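Local coordinates for protein viral CASP8 and FADD-like apoptosis regulator (Molluscum contagiosum virus subtype 1, PDB 2BBR) that inhibits death-receptor-induced apoptosis by interfering with host caspase-8 recruitment and activation at the death-inducing signaling complex, and also suppresses host NF-kappa-B activation, at residues 59-64 and 82-87; 124-129 and 146-151. All blocks are in the same frame, centred on the assembly; numbering follows the deposited sequence.

Overall arrangement
The two contacts follow one another along a chain whose regular structure is all helix, interaction 1 closing before interaction 2 opens. Their centres lie 31 Å apart on opposite sides of the chain's centre, and their nearest atoms are about 15 Å from each other, so neither touches the other. Interaction 1 ties helix 57-66, within the first death effector domain, to the short helix 81-85; interaction 2 joins two loops at the ends of helix 136-145 in the second. Both rest on a few aliphatic side chains, without a hydrogen bond across. A bound azide ion, probably from the crystallisation liquor, sits about 4 Å from the side chain of E62 in interaction 1.

Interaction 1 of 2, residues 59-64 and 82-87; sequences ALVEML and EGAEQL
With CG1 of V61 turned anti to the backbone N (chi1 166°) and the CG of L87 anti to its own carbonyl carbon (chi1 -56°), two aliphatic groups from separate parts of the chain meet beside A84. The V61 CG1 methyl lies 3.7 Å from A84 CB, almost as near to the CA of that alanine, and 3.9 Å from L87 CD1. L87 touches through CD1, which is also 4.0 Å from V61 CG2, so that both branches of the valine share it. The two side chains cross at about a right angle, a small branched end set against a longer one. Nothing polar bridges the segments, and the small side chain of A84 is consistent with the close approach of the backbones, with V61 CA and A84 CA 6.2 Å apart.

E62 lies alongside the backbone of L87, its extended chain bringing CD to 3.7 Å from L87 O. Both groups are acceptors, so this is contact without a bond; the carboxylate finds its donors in other residues: OE1 is hydrogen-bonded to S91, while OE2 accepts a hydrogen bond from the backbone N of G89 and forms a salt bridge with K98. Several partners thus fix the rotation of the carboxylate and would be expected to favour its charged form. L87 O, for its part, is bonded to T90 OG1.

L73 of helix 70-77 touches both V61 and A84, and L57 meets L87, so helix 81-85 and the turn after it pack on helix 70-77 and on helix 57-66 of the first death effector domain, a death-fold helical bundle.

Interaction 2 of 2, residues 124-129 and 146-151; sequences PSLSTA and VGLVSP
L126 reaches across to V146 and L148 with a different methyl for each, and its forked end divides between the two partners. CD2 nestles against the branched end of V146, 3.8 Å from V146 CG1 and equally near V146 CG2, so that this single methyl is seated over both prongs of the valine. CD1 takes the other direction and meets L148 CD1 at 4.2 Å, a looser touch of one methyl on another. In both pairs the side chains meet at a slant. The leucine fork is placed by a CG anti to the carbonyl carbon (chi1 -66°), while V146, at chi1 -62°, presents both methyls to L126 CD2.

The backbones stay well apart: L126 CA and V146 CA, the nearest such pair, are 8.2 Å from each other. On one side, L126 closes a 3-10 turn whose start is secured when P124 O accepts from both the N and the hydroxyl of S127. The S127 OG bond, 2.9 Å to P124 O, lies nearly in line with the carbonyl, at a C=O...donor angle of 177°. On the other, G147 is the C-prime residue of a Schellman motif that ends helix 136-145, and the turn there lies between V146 and L148, both of which touch L126. L143 of that helix touches L126 and L148 alike, adding a further apolar partner.

Methyl groups alone carry the contact, with V146 exposed and L126 buried; the chemistry is consistent with modest cohesion from dispersion and partial exclusion of water between two loops of the second death effector domain, without the directional demand of a hydrogen bond.

Interaction 1 of 2, residues 59-64 and 82-87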
loop_
_atom_site.group_PDB
_atom_site.type_symbol
_atom_site.label_atom_id
_atom_site.label_comp_id
_atom_site.label_asym_id
_atom_site.label_seq_id
_atom_site.Cartn_x
_atom_site.Cartn_y
_atom_site.Cartn_z
ATOM N N ALA A 59 -9.203 -2.408 9.651
ATOM C CA ALA A 59 -8.439 -2.728 8.451
ATOM C C ALA A 59 -9.184 -2.330 7.181
ATOM O O ALA A 59 -8.612 -1.705 6.287
ATOM C CB ALA A 59 -8.112 -4.216 8.417
ATOM N N LEU A 60 -10.460 -2.693 7.104
ATOM C CA LEU A 60 -11.262 -2.363 5.933
ATOM C C LEU A 60 -11.421 -0.857 5.775
ATOM O O LEU A 60 -11.346 -0.331 4.666
ATOM C CB LEU A 60 -12.642 -3.027 6.020
ATOM C CG LEU A 60 -12.725 -4.521 5.689
ATOM C CD1 LEU A 60 -12.309 -4.751 4.244
ATOM C CD2 LEU A 60 -11.839 -5.312 6.631
ATOM N N VAL A 61 -11.649 -0.165 6.886
ATOM C CA VAL A 61 -11.802 1.280 6.844
ATOM C C VAL A 61 -10.513 1.923 6.332
ATOM O O VAL A 61 -10.553 2.830 5.499
ATOM C CB VAL A 61 -12.181 1.818 8.243
ATOM C CG1 VAL A 61 -12.002 3.324 8.306
ATOM C CG2 VAL A 61 -13.631 1.460 8.546
ATOM N N GLU A 62 -9.367 1.442 6.806
ATOM C CA GLU A 62 -8.091 1.990 6.349
ATOM C C GLU A 62 -7.899 1.729 4.862
ATOM O O GLU A 62 -7.441 2.601 4.124
ATOM C CB GLU A 62 -6.921 1.382 7.119
ATOM C CG GLU A 62 -6.801 1.869 8.541
ATOM C CD GLU A 62 -5.411 1.647 9.095
ATOM O OE1 GLU A 62 -5.188 0.618 9.768
ATOM O OE2 GLU A 62 -4.540 2.502 8.841
ATOM N N MET A 63 -8.233 0.520 4.419
ATOM C CA MET A 63 -8.101 0.196 3.007
ATOM C C MET A 63 -8.914 1.158 2.155
ATOM O O MET A 63 -8.411 1.706 1.176
ATOM C CB MET A 63 -8.572 -1.228 2.731
ATOM C CG MET A 63 -7.671 -2.298 3.297
ATOM S SD MET A 63 -8.329 -3.930 2.963
ATOM C CE MET A 63 -7.175 -4.947 3.879
ATOM N N LEU A 64 -10.173 1.361 2.527
ATOM C CA LEU A 64 -11.028 2.263 1.758
ATOM C C LEU A 64 -10.513 3.700 1.798
ATOM O O LEU A 64 -10.587 4.419 0.803
ATOM C CB LEU A 64 -12.472 2.194 2.267
ATOM C CG LEU A 64 -13.168 0.842 2.062
ATOM C CD1 LEU A 64 -14.553 0.877 2.691
ATOM C CD2 LEU A 64 -13.254 0.525 0.574
ATOM N N GLU A 82 -13.314 12.108 8.357
ATOM C CA GLU A 82 -12.744 12.298 9.690
ATOM C C GLU A 82 -12.954 11.069 10.571
ATOM O O GLU A 82 -12.081 10.704 11.359
ATOM C CB GLU A 82 -13.361 13.526 10.371
ATOM C CG GLU A 82 -12.931 14.882 9.813
ATOM C CD GLU A 82 -13.390 15.123 8.385
ATOM O OE1 GLU A 82 -14.448 14.584 7.997
ATOM O OE2 GLU A 82 -12.700 15.868 7.657
ATOM N N GLY A 83 -14.117 10.436 10.446
ATOM C CA GLY A 83 -14.391 9.245 11.232
ATOM C C GLY A 83 -13.420 8.136 10.864
ATOM O O GLY A 83 -12.955 7.382 11.721
ATOM N N ALA A 84 -13.105 8.040 9.576
ATOM C CA ALA A 84 -12.179 7.025 9.097
ATOM C C ALA A 84 -10.753 7.338 9.544
ATOM O O ALA A 84 -9.989 6.436 9.884
ATOM C CB ALA A 84 -12.247 6.939 7.578
ATOM N N GLU A 85 -10.393 8.616 9.545
ATOM C CA GLU A 85 -9.051 9.008 9.954
ATOM C C GLU A 85 -8.771 8.640 11.410
ATOM O O GLU A 85 -7.619 8.461 11.801
ATOM C CB GLU A 85 -8.840 10.507 9.692
ATOM C CG GLU A 85 -8.863 10.819 8.199
ATOM C CD GLU A 85 -8.801 12.296 7.860
ATOM O OE1 GLU A 85 -9.278 13.123 8.660
ATOM O OE2 GLU A 85 -8.296 12.619 6.769
ATOM N N GLN A 86 -9.822 8.494 12.208
ATOM C CA GLN A 86 -9.642 8.115 13.604
ATOM C C GLN A 86 -9.166 6.670 13.730
ATOM O O GLN A 86 -8.645 6.277 14.773
ATOM C CB GLN A 86 -10.945 8.294 14.386
ATOM C CG GLN A 86 -11.270 9.743 14.711
ATOM C CD GLN A 86 -10.183 10.401 15.542
ATOM O OE1 GLN A 86 -9.724 9.834 16.531
ATOM N NE2 GLN A 86 -9.769 11.600 15.147
ATOM N N LEU A 87 -9.325 5.883 12.667
ATOM C CA LEU A 87 -8.910 4.482 12.697
ATOM C C LEU A 87 -7.581 4.202 12.011
ATOM O O LEU A 87 -7.080 3.076 12.062
ATOM C CB LEU A 87 -9.992 3.591 12.077
ATOM C CG LEU A 87 -11.385 3.695 12.702
ATOM C CD1 LEU A 87 -12.264 2.579 12.159
ATOM C CD2 LEU A 87 -11.295 3.604 14.217
#

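Interaction 2 of 2, residues 124-129 and 146-151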
loop_
_atom_site.group_PDB
_atom_site.type_symbol
_atom_site.label_atom_id
_atom_site.label_comp_id
_atom_site.label_asym_id
_atom_site.label_seq_id
_atom_site.Cartn_x
_atom_site.Cartn_y
_atom_site.Cartn_z
ATOM N N PRO A 124 19.650 -3.491 -14.287
ATOM C CA PRO A 124 19.076 -3.993 -15.540
ATOM C C PRO A 124 18.261 -5.280 -15.406
ATOM O O PRO A 124 17.434 -5.585 -16.267
ATOM C CB PRO A 124 20.303 -4.163 -16.436
ATOM C CG PRO A 124 21.396 -4.457 -15.458
ATOM C CD PRO A 124 21.121 -3.455 -14.367
ATOM N N SER A 125 18.488 -6.028 -14.331
ATOM C CA SER A 125 17.760 -7.276 -14.107
ATOM C C SER A 125 16.263 -7.024 -13.919
ATOM O O SER A 125 15.440 -7.914 -14.138
ATOM C CB SER A 125 18.306 -7.996 -12.872
ATOM O OG SER A 125 19.693 -8.258 -12.997
ATOM N N LEU A 126 15.918 -5.805 -13.521
ATOM C CA LEU A 126 14.528 -5.430 -13.282
ATOM C C LEU A 126 13.696 -5.297 -14.552
ATOM O O LEU A 126 12.469 -5.265 -14.494
ATOM C CB LEU A 126 14.475 -4.116 -12.502
ATOM C CG LEU A 126 15.019 -4.181 -11.075
ATOM C CD1 LEU A 126 15.034 -2.793 -10.468
ATOM C CD2 LEU A 126 14.163 -5.126 -10.247
ATOM N N SER A 127 14.359 -5.224 -15.699
ATOM C CA SER A 127 13.650 -5.078 -16.963
ATOM C C SER A 127 12.629 -6.189 -17.198
ATOM O O SER A 127 11.572 -5.953 -17.783
ATOM C CB SER A 127 14.643 -5.034 -18.125
ATOM O OG SER A 127 15.371 -6.244 -18.219
ATOM N N THR A 128 12.940 -7.397 -16.738
ATOM C CA THR A 128 12.036 -8.530 -16.922
ATOM C C THR A 128 10.864 -8.525 -15.947
ATOM O O THR A 128 9.920 -9.303 -16.096
ATOM C CB THR A 128 12.780 -9.873 -16.774
ATOM O OG1 THR A 128 13.347 -9.966 -15.460
ATOM C CG2 THR A 128 13.886 -9.986 -17.812
ATOM N N ALA A 129 10.920 -7.647 -14.949
ATOM C CA ALA A 129 9.856 -7.559 -13.957
ATOM C C ALA A 129 9.016 -6.307 -14.163
ATOM O O ALA A 129 8.027 -6.091 -13.463
ATOM C CB ALA A 129 10.452 -7.556 -12.554
ATOM N N VAL A 146 14.432 -7.610 -5.292
ATOM C CA VAL A 146 15.868 -7.728 -5.537
ATOM C C VAL A 146 16.654 -7.086 -4.391
ATOM O O VAL A 146 17.879 -6.969 -4.455
ATOM C CB VAL A 146 16.295 -7.086 -6.882
ATOM C CG1 VAL A 146 15.603 -7.795 -8.036
ATOM C CG2 VAL A 146 15.980 -5.604 -6.889
ATOM N N GLY A 147 15.943 -6.670 -3.346
ATOM C CA GLY A 147 16.592 -6.086 -2.185
ATOM C C GLY A 147 16.973 -4.620 -2.228
ATOM O O GLY A 147 17.739 -4.166 -1.376
ATOM N N LEU A 148 16.456 -3.867 -3.194
ATOM C CA LEU A 148 16.788 -2.447 -3.276
ATOM C C LEU A 148 16.018 -1.589 -2.275
ATOM O O LEU A 148 16.496 -0.525 -1.869
ATOM C CB LEU A 148 16.582 -1.927 -4.700
ATOM C CG LEU A 148 17.740 -2.285 -5.642
ATOM C CD1 LEU A 148 17.369 -1.968 -7.077
ATOM C CD2 LEU A 148 18.992 -1.518 -5.232
ATOM N N VAL A 149 14.825 -2.039 -1.894
ATOM C CA VAL A 149 14.021 -1.336 -0.901
ATOM C C VAL A 149 13.354 -2.365 0.003
ATOM O O VAL A 149 13.232 -3.539 -0.353
ATOM C CB VAL A 149 12.908 -0.449 -1.526
ATOM C CG1 VAL A 149 13.511 0.567 -2.473
ATOM C CG2 VAL A 149 11.887 -1.307 -2.231
ATOM N N SER A 150 12.939 -1.914 1.177
ATOM C CA SER A 150 12.265 -2.764 2.145
ATOM C C SER A 150 11.514 -1.824 3.073
ATOM O O SER A 150 11.661 -0.608 2.975
ATOM C CB SER A 150 13.282 -3.563 2.951
ATOM O OG SER A 150 13.971 -2.700 3.836
ATOM N N PRO A 151 10.700 -2.367 3.991
ATOM C CA PRO A 151 9.963 -1.485 4.903
ATOM C C PRO A 151 10.868 -0.606 5.772
ATOM O O PRO A 151 10.426 0.414 6.303
ATOM C CB PRO A 151 9.128 -2.466 5.725
ATOM C CG PRO A 151 8.883 -3.583 4.748
ATOM C CD PRO A 151 10.243 -3.761 4.124
#